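Local coordinates for ABC transporter substrate-binding protein (Bradyrhizobium japonicum, PDB 4I1D) that probably binds a small solute, possibly a polyamine, in the periplasm for uptake by an ABC transporter, and here holds D-malate, at residues A[182-187]-A[203-208]; A[106-111]-A[219-224]. All coordinates share one frame; numbering follows the deposited sequence.

Contact 1 (A[182-187]-A[203-208]). With MLT (D-malate), chain U.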
ATOM      1  N   VAL A 182     -13.674   1.707 -27.011  1.00 51.36           N
ATOM      2  CA  VAL A 182     -13.667   0.721 -25.938  1.00 48.88           C
ATOM      3  C   VAL A 182     -12.741  -0.444 -26.269  1.00 47.84           C
ATOM      4  O   VAL A 182     -12.757  -0.957 -27.383  1.00 44.65           O
ATOM      5  CB  VAL A 182     -15.073   0.109 -25.718  1.00 50.79           C
ATOM      6  CG1 VAL A 182     -15.000  -1.010 -24.691  1.00 45.49           C
ATOM      7  CG2 VAL A 182     -16.062   1.165 -25.286  1.00 57.04           C
ATOM      8  N   TRP A 183     -11.950  -0.867 -25.289  1.00 50.14           N
ATOM      9  CA  TRP A 183     -11.227  -2.131 -25.368  1.00 45.91           C
ATOM     10  C   TRP A 183     -12.034  -3.178 -24.615  1.00 47.43           C
ATOM     11  O   TRP A 183     -12.078  -3.158 -23.384  1.00 46.35           O
ATOM     12  CB  TRP A 183      -9.847  -1.984 -24.728  1.00 42.00           C
ATOM     13  CG  TRP A 183      -8.940  -1.037 -25.482  1.00 49.82           C
ATOM     14  CD1 TRP A 183      -8.869   0.316 -25.341  1.00 49.96           C
ATOM     15  CD2 TRP A 183      -7.979  -1.387 -26.488  1.00 49.80           C
ATOM     16  NE1 TRP A 183      -7.918   0.833 -26.195  1.00 53.49           N
ATOM     17  CE2 TRP A 183      -7.360  -0.193 -26.910  1.00 49.52           C
ATOM     18  CE3 TRP A 183      -7.589  -2.596 -27.077  1.00 49.89           C
ATOM     19  CZ2 TRP A 183      -6.370  -0.172 -27.887  1.00 48.32           C
ATOM     20  CZ3 TRP A 183      -6.602  -2.571 -28.049  1.00 47.04           C
ATOM     21  CH2 TRP A 183      -6.008  -1.373 -28.445  1.00 46.16           C
ATOM     22  N   TRP A 184     -12.680  -4.087 -25.335  1.00 44.23           N
ATOM     23  CA  TRP A 184     -13.573  -5.033 -24.666  1.00 46.61           C
ATOM     24  C   TRP A 184     -12.846  -6.224 -24.061  1.00 49.93           C
ATOM     25  O   TRP A 184     -11.737  -6.561 -24.474  1.00 48.86           O
ATOM     26  CB  TRP A 184     -14.722  -5.487 -25.574  1.00 46.97           C
ATOM     27  CG  TRP A 184     -14.336  -6.231 -26.836  1.00 47.82           C
ATOM     28  CD1 TRP A 184     -14.230  -5.704 -28.087  1.00 51.74           C
ATOM     29  CD2 TRP A 184     -14.063  -7.635 -26.969  1.00 43.41           C
ATOM     30  NE1 TRP A 184     -13.894  -6.685 -28.989  1.00 43.56           N
ATOM     31  CE2 TRP A 184     -13.787  -7.879 -28.332  1.00 43.25           C
ATOM     32  CE3 TRP A 184     -14.027  -8.707 -26.071  1.00 47.40           C
ATOM     33  CZ2 TRP A 184     -13.466  -9.152 -28.821  1.00 41.31           C
ATOM     34  CZ3 TRP A 184     -13.713  -9.973 -26.558  1.00 49.02           C
ATOM     35  CH2 TRP A 184     -13.439 -10.182 -27.920  1.00 48.88           C
ATOM     36  N   THR A 185     -13.488  -6.853 -23.080  1.00 46.76           N
ATOM     37  CA  THR A 185     -12.880  -7.941 -22.321  1.00 49.88           C
ATOM     38  C   THR A 185     -13.730  -9.208 -22.319  1.00 50.20           C
ATOM     39  O   THR A 185     -13.234 -10.276 -21.985  1.00 56.08           O
ATOM     40  CB  THR A 185     -12.682  -7.545 -20.856  1.00 56.41           C
ATOM     41  OG1 THR A 185     -13.955  -7.219 -20.290  1.00 55.50           O
ATOM     42  CG2 THR A 185     -11.747  -6.345 -20.734  1.00 53.97           C
ATOM     43  N   SER A 186     -15.014  -9.092 -22.656  1.00 42.45           N
ATOM     44  CA  SER A 186     -15.855 -10.283 -22.784  1.00 47.18           C
ATOM     45  C   SER A 186     -16.587 -10.340 -24.120  1.00 49.43           C
ATOM     46  O   SER A 186     -16.870  -9.306 -24.743  1.00 47.23           O
ATOM     47  CB  SER A 186     -16.861 -10.395 -21.626  1.00 44.08           C
ATOM     48  OG  SER A 186     -17.936  -9.484 -21.764  1.00 47.42           O
ATOM     49  N   GLY A 187     -16.900 -11.559 -24.545  1.00 44.22           N
ATOM     50  CA  GLY A 187     -17.587 -11.777 -25.801  1.00 44.37           C
ATOM     51  C   GLY A 187     -18.959 -11.130 -25.773  1.00 45.47           C
ATOM     52  O   GLY A 187     -19.403 -10.533 -26.754  1.00 49.58           O
HETATM   53  N   MSE A 203     -13.335  -5.526 -33.857  1.00 40.52           N
HETATM   54  CA  MSE A 203     -12.977  -6.922 -33.974  1.00 46.68           C
HETATM   55  C   MSE A 203     -13.874  -7.663 -33.011  1.00 43.59           C
HETATM   56  O   MSE A 203     -14.174  -7.161 -31.930  1.00 53.17           O
HETATM   57  CB  MSE A 203     -11.527  -7.188 -33.599  1.00 45.04           C
HETATM   58  CG  MSE A 203     -11.219  -8.678 -33.631  1.00 51.18           C
HETATM   59 SE   MSE A 203      -9.401  -9.149 -33.107  0.64 54.63          SE
HETATM   60  CE  MSE A 203      -8.455  -8.022 -34.350  1.00 35.82           C
ATOM     61  N   ALA A 204     -14.302  -8.853 -33.406  1.00 41.00           N
ATOM     62  CA  ALA A 204     -15.174  -9.678 -32.583  1.00 39.57           C
ATOM     63  C   ALA A 204     -15.133 -11.116 -33.094  1.00 44.96           C
ATOM     64  O   ALA A 204     -14.815 -11.369 -34.258  1.00 50.61           O
ATOM     65  CB  ALA A 204     -16.624  -9.129 -32.637  1.00 39.72           C
ATOM     66  N   TRP A 205     -15.458 -12.056 -32.219  1.00 44.92           N
ATOM     67  CA  TRP A 205     -15.573 -13.445 -32.615  1.00 38.44           C
ATOM     68  C   TRP A 205     -16.801 -13.623 -33.507  1.00 43.74           C
ATOM     69  O   TRP A 205     -17.886 -13.116 -33.202  1.00 49.27           O
ATOM     70  CB  TRP A 205     -15.618 -14.334 -31.366  1.00 40.67           C
ATOM     71  CG  TRP A 205     -14.293 -14.306 -30.589  1.00 45.31           C
ATOM     72  CD1 TRP A 205     -13.043 -14.512 -31.104  1.00 42.92           C
ATOM     73  CD2 TRP A 205     -14.109 -14.079 -29.183  1.00 45.86           C
ATOM     74  NE1 TRP A 205     -12.095 -14.421 -30.112  1.00 42.36           N
ATOM     75  CE2 TRP A 205     -12.720 -14.157 -28.924  1.00 47.23           C
ATOM     76  CE3 TRP A 205     -14.981 -13.828 -28.117  1.00 41.56           C
ATOM     77  CZ2 TRP A 205     -12.183 -13.980 -27.649  1.00 44.17           C
ATOM     78  CZ3 TRP A 205     -14.448 -13.654 -26.846  1.00 42.10           C
ATOM     79  CH2 TRP A 205     -13.061 -13.729 -26.625  1.00 47.68           C
ATOM     80  N   ASN A 206     -16.636 -14.335 -34.616  1.00 41.64           N
ATOM     81  CA  ASN A 206     -17.693 -14.386 -35.615  1.00 47.08           C
ATOM     82  C   ASN A 206     -19.008 -14.919 -35.039  1.00 50.66           C
ATOM     83  O   ASN A 206     -20.087 -14.514 -35.463  1.00 48.11           O
ATOM     84  CB  ASN A 206     -17.264 -15.205 -36.826  1.00 45.16           C
ATOM     85  CG  ASN A 206     -17.231 -16.688 -36.532  1.00 47.85           C
ATOM     86  OD1 ASN A 206     -16.282 -17.188 -35.938  1.00 51.58           O
ATOM     87  ND2 ASN A 206     -18.280 -17.397 -36.933  1.00 47.34           N
ATOM     88  N   GLY A 207     -18.908 -15.811 -34.059  1.00 52.67           N
ATOM     89  CA  GLY A 207     -20.085 -16.393 -33.427  1.00 52.73           C
ATOM     90  C   GLY A 207     -20.933 -15.398 -32.654  1.00 47.98           C
ATOM     91  O   GLY A 207     -22.161 -15.515 -32.627  1.00 52.68           O
ATOM     92  N   ARG A 208     -20.281 -14.415 -32.030  1.00 47.46           N
ATOM     93  CA  ARG A 208     -20.980 -13.365 -31.291  1.00 46.76           C
ATOM     94  C   ARG A 208     -21.697 -12.417 -32.244  1.00 48.49           C
ATOM     95  O   ARG A 208     -22.792 -11.943 -31.955  1.00 53.50           O
ATOM     96  CB  ARG A 208     -20.009 -12.578 -30.409  1.00 46.38           C
ATOM     97  CG  ARG A 208     -19.646 -13.269 -29.086  1.00 45.48           C
ATOM     98  CD  ARG A 208     -20.850 -13.301 -28.136  1.00 45.58           C
ATOM     99  NE  ARG A 208     -20.527 -13.915 -26.852  1.00 52.15           N
ATOM    100  CZ  ARG A 208     -21.406 -14.070 -25.866  1.00 53.99           C
ATOM    101  NH1 ARG A 208     -22.653 -13.641 -26.022  1.00 53.32           N
ATOM    102  NH2 ARG A 208     -21.041 -14.647 -24.727  1.00 53.48           N
TER
HETATM  103  C1  MLT U 417     -15.196 -14.277 -22.606  1.00 88.64           C
HETATM  104  O1  MLT U 417     -15.227 -14.878 -21.511  1.00 94.54           O
HETATM  105  O2  MLT U 417     -14.144 -13.683 -22.937  1.00 89.46           O
HETATM  106  C2  MLT U 417     -16.391 -14.286 -23.521  1.00 76.95           C
HETATM  107  O3  MLT U 417     -17.633 -14.255 -22.835  1.00 68.40           O
HETATM  108  C3  MLT U 417     -16.343 -15.549 -24.353  1.00 85.01           C
HETATM  109  C4  MLT U 417     -17.660 -15.655 -25.073  1.00 95.43           C
HETATM  110  O4  MLT U 417     -18.616 -16.250 -24.532  1.00101.03           O
HETATM  111  O5  MLT U 417     -17.818 -15.144 -26.207  1.00 92.84           O

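Contact 2 (A[106-111]-A[219-224]). With SO4 (sulfate ion), chain K.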
ATOM      1  N   SER A 106     -13.345 -17.598 -35.828  1.00 51.81           N
ATOM      2  CA  SER A 106     -12.578 -16.469 -36.342  1.00 51.98           C
ATOM      3  C   SER A 106     -12.773 -15.206 -35.519  1.00 47.82           C
ATOM      4  O   SER A 106     -13.860 -14.957 -34.992  1.00 41.08           O
ATOM      5  CB  SER A 106     -12.952 -16.186 -37.794  1.00 51.60           C
ATOM      6  OG  SER A 106     -12.734 -17.324 -38.606  1.00 55.13           O
ATOM      7  N   SER A 107     -11.704 -14.419 -35.413  1.00 40.79           N
ATOM      8  CA  SER A 107     -11.820 -13.032 -34.990  1.00 40.76           C
ATOM      9  C   SER A 107     -11.981 -12.235 -36.271  1.00 45.60           C
ATOM     10  O   SER A 107     -11.151 -12.334 -37.156  1.00 50.37           O
ATOM     11  CB  SER A 107     -10.569 -12.578 -34.240  1.00 43.40           C
ATOM     12  OG  SER A 107     -10.455 -13.257 -32.998  1.00 50.87           O
ATOM     13  N   VAL A 108     -13.057 -11.465 -36.379  1.00 45.34           N
ATOM     14  CA  VAL A 108     -13.369 -10.779 -37.631  1.00 36.40           C
ATOM     15  C   VAL A 108     -13.641  -9.285 -37.451  1.00 46.43           C
ATOM     16  O   VAL A 108     -13.959  -8.815 -36.353  1.00 50.17           O
ATOM     17  CB  VAL A 108     -14.583 -11.432 -38.360  1.00 49.16           C
ATOM     18  CG1 VAL A 108     -14.233 -12.836 -38.850  1.00 45.15           C
ATOM     19  CG2 VAL A 108     -15.807 -11.469 -37.448  1.00 40.95           C
ATOM     20  N   LEU A 109     -13.490  -8.544 -38.542  1.00 43.25           N
ATOM     21  CA  LEU A 109     -13.962  -7.176 -38.620  1.00 42.81           C
ATOM     22  C   LEU A 109     -15.495  -7.191 -38.704  1.00 47.10           C
ATOM     23  O   LEU A 109     -16.074  -7.607 -39.714  1.00 49.57           O
ATOM     24  CB  LEU A 109     -13.357  -6.492 -39.855  1.00 47.25           C
ATOM     25  CG  LEU A 109     -13.761  -5.044 -40.167  1.00 56.56           C
ATOM     26  CD1 LEU A 109     -13.651  -4.184 -38.933  1.00 56.43           C
ATOM     27  CD2 LEU A 109     -12.929  -4.442 -41.318  1.00 63.35           C
ATOM     28  N   ALA A 110     -16.143  -6.764 -37.624  1.00 44.60           N
ATOM     29  CA  ALA A 110     -17.594  -6.620 -37.585  1.00 41.95           C
ATOM     30  C   ALA A 110     -17.925  -5.143 -37.678  1.00 45.57           C
ATOM     31  O   ALA A 110     -17.113  -4.286 -37.301  1.00 48.86           O
ATOM     32  CB  ALA A 110     -18.179  -7.225 -36.285  1.00 39.28           C
ATOM     33  N   TYR A 111     -19.115  -4.842 -38.185  1.00 42.57           N
ATOM     34  CA  TYR A 111     -19.475  -3.468 -38.469  1.00 48.70           C
ATOM     35  C   TYR A 111     -20.992  -3.308 -38.529  1.00 47.61           C
ATOM     36  O   TYR A 111     -21.706  -4.247 -38.844  1.00 47.66           O
ATOM     37  CB  TYR A 111     -18.840  -3.025 -39.790  1.00 46.34           C
ATOM     38  CG  TYR A 111     -19.321  -3.825 -40.980  1.00 52.76           C
ATOM     39  CD1 TYR A 111     -18.620  -4.942 -41.425  1.00 59.82           C
ATOM     40  CD2 TYR A 111     -20.486  -3.473 -41.650  1.00 56.54           C
ATOM     41  CE1 TYR A 111     -19.061  -5.686 -42.514  1.00 55.90           C
ATOM     42  CE2 TYR A 111     -20.944  -4.214 -42.735  1.00 61.95           C
ATOM     43  CZ  TYR A 111     -20.229  -5.322 -43.157  1.00 63.27           C
ATOM     44  OH  TYR A 111     -20.682  -6.058 -44.231  1.00 67.86           O
ATOM     45  N   VAL A 219     -26.216  -5.544 -38.172  1.00 53.32           N
ATOM     46  CA  VAL A 219     -24.763  -5.632 -38.187  1.00 55.71           C
ATOM     47  C   VAL A 219     -24.315  -6.837 -39.000  1.00 55.02           C
ATOM     48  O   VAL A 219     -25.109  -7.730 -39.288  1.00 52.24           O
ATOM     49  CB  VAL A 219     -24.187  -5.742 -36.763  1.00 54.41           C
ATOM     50  CG1 VAL A 219     -24.785  -4.669 -35.865  1.00 48.39           C
ATOM     51  CG2 VAL A 219     -24.442  -7.128 -36.193  1.00 52.53           C
ATOM     52  N   SER A 220     -23.040  -6.859 -39.370  1.00 52.20           N
ATOM     53  CA  SER A 220     -22.511  -7.963 -40.156  1.00 50.05           C
ATOM     54  C   SER A 220     -21.000  -8.006 -39.999  1.00 51.79           C
ATOM     55  O   SER A 220     -20.434  -7.316 -39.144  1.00 52.52           O
ATOM     56  CB  SER A 220     -22.883  -7.794 -41.633  1.00 57.92           C
ATOM     57  OG  SER A 220     -22.456  -8.908 -42.399  1.00 62.20           O
ATOM     58  N   PHE A 221     -20.345  -8.813 -40.824  1.00 49.71           N
ATOM     59  CA  PHE A 221     -18.896  -8.949 -40.755  1.00 48.90           C
ATOM     60  C   PHE A 221     -18.359  -9.558 -42.031  1.00 52.72           C
ATOM     61  O   PHE A 221     -19.115 -10.067 -42.855  1.00 52.40           O
ATOM     62  CB  PHE A 221     -18.474  -9.799 -39.546  1.00 43.20           C
ATOM     63  CG  PHE A 221     -18.691 -11.281 -39.726  1.00 52.25           C
ATOM     64  CD1 PHE A 221     -19.878 -11.877 -39.327  1.00 59.93           C
ATOM     65  CD2 PHE A 221     -17.699 -12.081 -40.277  1.00 52.32           C
ATOM     66  CE1 PHE A 221     -20.078 -13.251 -39.479  1.00 59.74           C
ATOM     67  CE2 PHE A 221     -17.890 -13.453 -40.437  1.00 55.21           C
ATOM     68  CZ  PHE A 221     -19.081 -14.039 -40.035  1.00 58.23           C
ATOM     69  N   THR A 222     -17.045  -9.497 -42.190  1.00 56.16           N
ATOM     70  CA  THR A 222     -16.388 -10.122 -43.327  1.00 57.71           C
ATOM     71  C   THR A 222     -15.363 -11.114 -42.816  1.00 55.81           C
ATOM     72  O   THR A 222     -14.811 -10.935 -41.728  1.00 51.68           O
ATOM     73  CB  THR A 222     -15.663  -9.084 -44.206  1.00 58.44           C
ATOM     74  OG1 THR A 222     -15.005  -9.757 -45.287  1.00 57.23           O
ATOM     75  CG2 THR A 222     -14.619  -8.337 -43.390  1.00 52.65           C
ATOM     76  N   TYR A 223     -15.112 -12.166 -43.585  1.00 56.29           N
ATOM     77  CA  TYR A 223     -14.026 -13.077 -43.247  1.00 52.19           C
ATOM     78  C   TYR A 223     -12.704 -12.542 -43.811  1.00 50.85           C
ATOM     79  O   TYR A 223     -11.619 -13.003 -43.440  1.00 48.47           O
ATOM     80  CB  TYR A 223     -14.304 -14.499 -43.741  1.00 53.11           C
ATOM     81  CG  TYR A 223     -15.206 -15.319 -42.825  1.00 51.91           C
ATOM     82  CD1 TYR A 223     -14.794 -15.674 -41.540  1.00 44.93           C
ATOM     83  CD2 TYR A 223     -16.452 -15.753 -43.259  1.00 56.22           C
ATOM     84  CE1 TYR A 223     -15.608 -16.417 -40.700  1.00 48.69           C
ATOM     85  CE2 TYR A 223     -17.279 -16.510 -42.428  1.00 54.22           C
ATOM     86  CZ  TYR A 223     -16.853 -16.837 -41.156  1.00 53.55           C
ATOM     87  OH  TYR A 223     -17.675 -17.587 -40.347  1.00 56.26           O
ATOM     88  N   ASN A 224     -12.790 -11.556 -44.697  1.00 45.88           N
ATOM     89  CA  ASN A 224     -11.560 -11.011 -45.274  1.00 54.73           C
ATOM     90  C   ASN A 224     -10.602 -10.524 -44.190  1.00 50.76           C
ATOM     91  O   ASN A 224     -10.965  -9.697 -43.357  1.00 45.96           O
ATOM     92  CB  ASN A 224     -11.846  -9.894 -46.267  1.00 50.34           C
ATOM     93  CG  ASN A 224     -10.633  -9.549 -47.105  1.00 59.91           C
ATOM     94  OD1 ASN A 224      -9.935 -10.440 -47.597  1.00 67.84           O
ATOM     95  ND2 ASN A 224     -10.362  -8.257 -47.260  1.00 46.45           N
TER
HETATM   96  S   SO4 K 407     -16.458 -10.211 -48.281  1.00123.04           S
HETATM   97  O1  SO4 K 407     -17.354 -10.426 -49.414  1.00126.34           O
HETATM   98  O2  SO4 K 407     -16.668 -11.260 -47.277  1.00121.93           O
HETATM   99  O3  SO4 K 407     -15.069 -10.225 -48.753  1.00113.48           O
HETATM  100  O4  SO4 K 407     -16.780  -8.915 -47.693  1.00122.19           O
HETATM  101  O   HOH W   1     -12.303 -10.154 -40.775  1.00 53.65           O

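Contact 1 (A[182-187]-A[203-208])
W184 turns the rim of its indole onto one face of the W205 ring, an edge-to-face pair with six-membered centroids 5.0 Å apart and planes at 77°. W184 CH2 stands over that face, while malate O2 lies in the plane of W205 at its edge and W205 CZ3 touches malate C3. At another edge of W184, NE1 donates to M203 O at 3.0 Å, with M203 O tilted somewhat out of the indole plane. Tryptophan suits this place because one flat side chain brings both an apolar rim and an N-H; its CG sits between its own N and carbonyl carbon (chi1 62°), which carries the indole over toward W205 and M203.

The R208 guanidinium has G187 C over one face and the malate carboxylate at its edge, where NE donates to O5 at 3.0 Å in a nearly straight bond and NH2 to O4 at 2.9 Å: a two-pronged grip that matches arginine to a carboxylate. NH1 forms a salt bridge with D37 of a third subunit. Glycine fits at position 187 because a CB there would run into malate O5 and crowd R208 NE. S186 OG caps Q189 N at the start of helix 187-196, whose N-terminal end near the ligand may favour an anion.

Strands 182-184 and 203-205 run nearly parallel, at 22°, and each pairs with strand 137-140; W184 packs on A138 and R140 of that strand. Helix 187-196 makes the crossover between the two.

Contact 2 (A[106-111]-A[219-224])
Strands 106-111 and 219-223 run antiparallel at 154°, with Y111 and S220 a hydrogen-bonded pair (Y111 N to S220 O and S220 N to Y111 O, both 3.0 Å) and A110 and F221 a non-hydrogen-bonded one. As expected of such a pair, A110 CA and F221 CA are close, 4.1 Å apart. Y111 has CG between its N and carbonyl carbon (chi1 62°), which swings the ring across the neighbouring strand: S220 O lies over one face, and CE1 is 3.7 Å from F221 CA. Cutting the ring back to an alanine here is likely to strip S220 CB and the F221 backbone of their aromatic cover. Beta-branched V108 presses CG2 against F221 CD2 (3.5 Å) and CG1 against Y223 CD1, while F221 CE2 sits above the centre of the Y223 ring. Toward the corner at N224 the strands part, and a water joins L109 N to T222 O and N224 O. T222 OG1 accepts from N224 N in an ST turn.

Helix 206-214 covers the A110 and F221 face through V209, for which the small A110 leaves room, helix 124-128 meets L109 with W124 and F127, and strand 201-205 flanks 106-111 on its other edge.

In the fold
Both contacts are largely buried, their centres 11 Å apart, and contact 1 is nested within the chain loop closed by contact 2. They share one mixed sheet: A204 O and V108 N, 2.8 Å apart, probably hydrogen-bond, so strand 201-205 belongs to contact 1 while bordering contact 2. The chemistry differs with place. Contact 1 joins non-adjacent strands through side chains and opens onto the malate pocket at strand ends and helix starts; contact 2 joins adjacent strands by backbone bonds, with apolar packing farther from the ligand, the V108 side chain lying about 12 Å from the malate. Strand 219-235 also pairs with 59-63, as befits the long strands connecting the two lobes of periplasmic binding proteins.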